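Local coordinates for protein aminoglycoside phosphotransferase (Mycobacterium smegmatis, PDB 6EF6) that phosphorylates (S)-1-amino-2-propanol as the aminopropanol kinase of the aminoacetone utilization microcompartment, at residues 207-218 and 298-309. Numbering follows the deposited sequence.
Sequences AQDLLHRKLEEY and ADEAMLPSFVFL
Tyr218 and Met302 show how one aromatic ring can take an apolar side chain on its face while a carboxylate fixes the hydroxyl at its rim. Met302 lays its CG over one face of the Tyr218 ring, 3.9 Å from the centroid, in a CH-pi contact. Its SD stands above the same ring at a longer Met-aromatic distance, and the chain, bent at chi2 and chi3, slides past the tyrosine in the opposite direction. Met302 CE lies 3.8 Å from Leu215 CD2. Lys214 curls its aliphatic end past Met302 SD, bringing Lys214 CE within 3.6 Å of Ser305 OG, and its NZ donates to a water that is weakly bonded in turn to Ala301 O. Tyr218 OH donates to Asp299 OD2 (2.6 Å), which accepts through its anti lone pair, directed away from the other carboxylate oxygen; the carboxylate is turned 69° from the ring plane. Phe306 adds a second aromatic neighbour, its CZ lying 3.8 Å from Tyr218 CE2, with the two planes tilted at 62°. These contacts join helices 198-218 and 303-320 in the mostly helical C-terminal lobe of the protein-kinase-like fold of the aminoglycoside phosphotransferase family; their segments 207-218 and 303-309 cross at -129°. A type I turn from Glu300 to Leu303 links the latter to the short helix carrying Asp299. Further along, Leu211 splits its branches: Leu211 CD1 rests 3.5 Å from Ser305 O, while CD2 reaches Leu309. Phe308, with CG anti to its backbone N, extends its ring so that Phe308 CE2 lies 3.5 Å from Ala207 CB. Outward from this shell, Ser305 OG hydrogen-bonds to Tyr345 OH of helix 325-347. Arg224 NH1 donates to the backbone O of Tyr218, and its NE makes a long, weak ion pair with Asp299 OD2.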
loop_
_atom_site.group_PDB
_atom_site.type_symbol
_atom_site.label_atom_id
_atom_site.label_comp_id
_atom_site.label_asym_id
_atom_site.label_seq_id
_atom_site.Cartn_x
_atom_site.Cartn_y
_atom_site.Cartn_z
ATOM N N ALA A 207 13.562 -15.951 12.156
ATOM C CA ALA A 207 12.187 -15.483 12.253
ATOM C C ALA A 207 11.497 -15.580 10.910
ATOM O O ALA A 207 10.328 -16.014 10.851
ATOM C CB ALA A 207 12.150 -14.044 12.786
ATOM N N GLN A 208 12.190 -15.253 9.804
ATOM C CA GLN A 208 11.626 -15.433 8.461
ATOM C C GLN A 208 11.217 -16.870 8.224
ATOM O O GLN A 208 10.177 -17.148 7.599
ATOM C CB GLN A 208 12.677 -15.051 7.408
ATOM C CG GLN A 208 12.228 -15.270 5.994
ATOM C CD GLN A 208 13.370 -15.322 5.054
ATOM O OE1 GLN A 208 13.602 -14.405 4.272
ATOM N NE2 GLN A 208 14.123 -16.404 5.083
ATOM N N ASP A 209 12.070 -17.818 8.585
ATOM C CA ASP A 209 11.779 -19.220 8.319
ATOM C C ASP A 209 10.590 -19.718 9.149
ATOM O O ASP A 209 9.786 -20.518 8.664
ATOM C CB ASP A 209 13.061 -20.056 8.526
ATOM C CG ASP A 209 14.121 -19.803 7.468
ATOM O OD1 ASP A 209 13.875 -19.228 6.376
ATOM O OD2 ASP A 209 15.239 -20.281 7.737
ATOM N N LEU A 210 10.453 -19.240 10.382
ATOM C CA LEU A 210 9.269 -19.529 11.194
ATOM C C LEU A 210 8.030 -18.924 10.549
ATOM O O LEU A 210 7.008 -19.615 10.401
ATOM C CB LEU A 210 9.491 -18.981 12.624
ATOM C CG LEU A 210 8.259 -19.160 13.511
ATOM C CD1 LEU A 210 7.813 -20.609 13.615
ATOM C CD2 LEU A 210 8.571 -18.570 14.883
ATOM N N LEU A 211 8.111 -17.688 10.082
ATOM C CA LEU A 211 7.018 -17.071 9.349
ATOM C C LEU A 211 6.621 -17.894 8.148
ATOM O O LEU A 211 5.432 -18.118 7.891
ATOM C CB LEU A 211 7.437 -15.678 8.922
ATOM C CG LEU A 211 6.573 -14.989 7.866
ATOM C CD1 LEU A 211 5.214 -14.680 8.451
ATOM C CD2 LEU A 211 7.219 -13.722 7.394
ATOM N N HIS A 212 7.600 -18.392 7.376
ATOM C CA HIS A 212 7.309 -19.215 6.201
ATOM C C HIS A 212 6.510 -20.445 6.605
ATOM O O HIS A 212 5.505 -20.802 5.966
ATOM C CB HIS A 212 8.644 -19.616 5.526
ATOM C CG HIS A 212 8.499 -20.118 4.135
ATOM N ND1 HIS A 212 9.586 -20.573 3.416
ATOM C CD2 HIS A 212 7.431 -20.283 3.338
ATOM C CE1 HIS A 212 9.189 -20.960 2.224
ATOM N NE2 HIS A 212 7.880 -20.815 2.147
ATOM N N ARG A 213 6.934 -21.130 7.668
ATOM C CA ARG A 213 6.216 -22.314 8.137
ATOM C C ARG A 213 4.801 -21.959 8.590
ATOM O O ARG A 213 3.857 -22.702 8.322
ATOM C CB ARG A 213 6.987 -22.994 9.277
ATOM C CG ARG A 213 8.303 -23.643 8.842
ATOM C CD ARG A 213 9.234 -23.906 10.047
ATOM N NE ARG A 213 8.553 -24.390 11.242
ATOM C CZ ARG A 213 9.034 -24.286 12.479
ATOM N NH1 ARG A 213 8.330 -24.765 13.496
ATOM N NH2 ARG A 213 10.212 -23.699 12.705
ATOM N N LYS A 214 4.624 -20.824 9.226
ATOM C CA LYS A 214 3.294 -20.419 9.670
ATOM C C LYS A 214 2.410 -20.089 8.491
ATOM O O LYS A 214 1.232 -20.453 8.485
ATOM C CB LYS A 214 3.379 -19.252 10.646
ATOM C CG LYS A 214 4.031 -19.682 11.935
ATOM C CD LYS A 214 3.917 -18.694 13.031
ATOM C CE LYS A 214 2.498 -18.257 13.371
ATOM N NZ LYS A 214 1.610 -19.368 13.823
ATOM N N LEU A 215 2.952 -19.447 7.471
ATOM C CA LEU A 215 2.191 -19.170 6.263
ATOM C C LEU A 215 1.824 -20.427 5.503
ATOM O O LEU A 215 0.713 -20.519 4.963
ATOM C CB LEU A 215 2.925 -18.195 5.349
ATOM C CG LEU A 215 3.080 -16.753 5.857
ATOM C CD1 LEU A 215 4.056 -16.022 4.979
ATOM C CD2 LEU A 215 1.729 -16.020 5.851
ATOM N N GLU A 216 2.702 -21.432 5.482
ATOM C CA GLU A 216 2.372 -22.685 4.826
ATOM C C GLU A 216 1.229 -23.378 5.536
ATOM O O GLU A 216 0.363 -23.981 4.888
ATOM C CB GLU A 216 3.604 -23.586 4.770
ATOM C CG GLU A 216 4.604 -23.143 3.715
ATOM C CD GLU A 216 5.840 -24.040 3.662
ATOM O OE1 GLU A 216 6.089 -24.797 4.636
ATOM O OE2 GLU A 216 6.557 -23.974 2.641
ATOM N N GLU A 217 1.222 -23.353 6.869
ATOM C CA GLU A 217 0.155 -23.979 7.632
ATOM C C GLU A 217 -1.168 -23.214 7.478
ATOM O O GLU A 217 -2.242 -23.827 7.329
ATOM C CB GLU A 217 0.588 -24.052 9.089
ATOM C CG GLU A 217 -0.410 -24.583 10.140
ATOM C CD GLU A 217 0.171 -24.477 11.566
ATOM O OE1 GLU A 217 0.575 -23.362 11.986
ATOM O OE2 GLU A 217 0.271 -25.513 12.259
ATOM N N TYR A 218 -1.105 -21.885 7.521
ATOM C CA TYR A 218 -2.275 -21.015 7.349
ATOM C C TYR A 218 -2.900 -21.217 5.980
ATOM O O TYR A 218 -4.119 -21.254 5.844
ATOM C CB TYR A 218 -1.802 -19.584 7.557
ATOM C CG TYR A 218 -2.832 -18.494 7.584
ATOM C CD1 TYR A 218 -3.819 -18.474 8.546
ATOM C CD2 TYR A 218 -2.769 -17.444 6.680
ATOM C CE1 TYR A 218 -4.697 -17.417 8.626
ATOM C CE2 TYR A 218 -3.674 -16.388 6.760
ATOM C CZ TYR A 218 -4.601 -16.396 7.731
ATOM O OH TYR A 218 -5.456 -15.290 7.744
ATOM N N ALA A 298 -7.987 -17.646 14.426
ATOM C CA ALA A 298 -6.797 -18.117 13.734
ATOM C C ALA A 298 -6.190 -17.027 12.881
ATOM O O ALA A 298 -4.966 -16.970 12.708
ATOM C CB ALA A 298 -7.146 -19.312 12.876
ATOM N N ASP A 299 -7.015 -16.133 12.349
ATOM C CA ASP A 299 -6.526 -14.966 11.641
ATOM C C ASP A 299 -5.920 -13.942 12.576
ATOM O O ASP A 299 -4.840 -13.380 12.293
ATOM C CB ASP A 299 -7.598 -14.380 10.757
ATOM C CG ASP A 299 -8.223 -15.455 9.936
ATOM O OD1 ASP A 299 -9.208 -16.094 10.380
ATOM O OD2 ASP A 299 -7.638 -15.880 8.957
ATOM N N GLU A 300 -6.569 -13.686 13.712
ATOM C CA GLU A 300 -6.003 -12.784 14.700
ATOM C C GLU A 300 -4.641 -13.259 15.161
ATOM O O GLU A 300 -3.701 -12.457 15.318
ATOM C CB GLU A 300 -6.984 -12.659 15.878
ATOM C CG GLU A 300 -6.571 -11.584 16.864
ATOM C CD GLU A 300 -7.454 -11.550 18.105
ATOM O OE1 GLU A 300 -8.510 -12.211 18.126
ATOM O OE2 GLU A 300 -7.027 -10.913 19.074
ATOM N N ALA A 301 -4.454 -14.554 15.286
ATOM C CA ALA A 301 -3.192 -15.154 15.683
ATOM C C ALA A 301 -2.122 -15.030 14.617
ATOM O O ALA A 301 -0.935 -15.168 14.975
ATOM C CB ALA A 301 -3.411 -16.634 16.040
ATOM N N MET A 302 -2.465 -14.651 13.393
ATOM C CA MET A 302 -1.498 -14.414 12.339
ATOM C C MET A 302 -1.148 -12.945 12.179
ATOM O O MET A 302 -0.293 -12.590 11.380
ATOM C CB MET A 302 -1.994 -14.985 11.002
ATOM C CG MET A 302 -1.874 -16.471 10.919
ATOM S SD MET A 302 -0.184 -17.111 10.916
ATOM C CE MET A 302 0.309 -16.651 9.288
ATOM N N LEU A 303 -1.805 -12.047 12.902
ATOM C CA LEU A 303 -1.494 -10.620 12.744
ATOM C C LEU A 303 -0.027 -10.299 13.020
ATOM O O LEU A 303 0.580 -9.590 12.200
ATOM C CB LEU A 303 -2.472 -9.724 13.535
ATOM C CG LEU A 303 -3.906 -9.858 13.080
ATOM C CD1 LEU A 303 -4.819 -9.002 13.951
ATOM C CD2 LEU A 303 -4.114 -9.500 11.648
ATOM N N PRO A 304 0.593 -10.848 14.048
ATOM C CA PRO A 304 2.029 -10.566 14.244
ATOM C C PRO A 304 2.868 -11.062 13.078
ATOM O O PRO A 304 3.835 -10.377 12.656
ATOM C CB PRO A 304 2.342 -11.247 15.572
ATOM C CG PRO A 304 1.013 -11.318 16.293
ATOM C CD PRO A 304 0.001 -11.549 15.186
ATOM N N SER A 305 2.533 -12.235 12.513
ATOM C CA SER A 305 3.228 -12.721 11.335
ATOM C C SER A 305 3.140 -11.725 10.189
ATOM O O SER A 305 4.134 -11.493 9.481
ATOM C CB SER A 305 2.641 -14.050 10.887
ATOM O OG SER A 305 2.996 -15.139 11.726
ATOM N N PHE A 306 1.973 -11.138 9.952
ATOM C CA PHE A 306 1.829 -10.189 8.872
ATOM C C PHE A 306 2.550 -8.882 9.116
ATOM O O PHE A 306 3.007 -8.245 8.169
ATOM C CB PHE A 306 0.341 -9.975 8.508
ATOM C CG PHE A 306 -0.246 -11.195 7.812
ATOM C CD1 PHE A 306 0.370 -11.690 6.662
ATOM C CD2 PHE A 306 -1.287 -11.921 8.348
ATOM C CE1 PHE A 306 -0.082 -12.825 6.014
ATOM C CE2 PHE A 306 -1.774 -13.113 7.682
ATOM C CZ PHE A 306 -1.124 -13.565 6.545
ATOM N N VAL A 307 2.596 -8.436 10.366
ATOM C CA VAL A 307 3.437 -7.287 10.713
ATOM C C VAL A 307 4.890 -7.591 10.365
ATOM O O VAL A 307 5.591 -6.742 9.801
ATOM C CB VAL A 307 3.242 -6.866 12.193
ATOM C CG1 VAL A 307 4.215 -5.780 12.566
ATOM C CG2 VAL A 307 1.823 -6.439 12.457
ATOM N N PHE A 308 5.369 -8.761 10.752
ATOM C CA PHE A 308 6.760 -9.136 10.495
ATOM C C PHE A 308 7.060 -9.288 9.000
ATOM O O PHE A 308 8.104 -8.851 8.528
ATOM C CB PHE A 308 7.146 -10.359 11.307
ATOM C CG PHE A 308 8.628 -10.600 11.273
ATOM C CD1 PHE A 308 9.504 -9.699 11.872
ATOM C CD2 PHE A 308 9.197 -11.676 10.609
ATOM C CE1 PHE A 308 10.864 -9.889 11.788
ATOM C CE2 PHE A 308 10.581 -11.854 10.571
ATOM C CZ PHE A 308 11.390 -10.959 11.158
ATOM N N LEU A 309 6.106 -9.815 8.237
ATOM C CA LEU A 309 6.248 -9.865 6.776
ATOM C C LEU A 309 6.411 -8.461 6.212
ATOM O O LEU A 309 7.304 -8.191 5.393
ATOM C CB LEU A 309 5.007 -10.554 6.167
ATOM C CG LEU A 309 4.968 -10.616 4.644
ATOM C CD1 LEU A 309 6.175 -11.239 4.017
ATOM C CD2 LEU A 309 3.703 -11.309 4.137
HETATM O O HOH W 1 -0.811 -18.340 14.566
#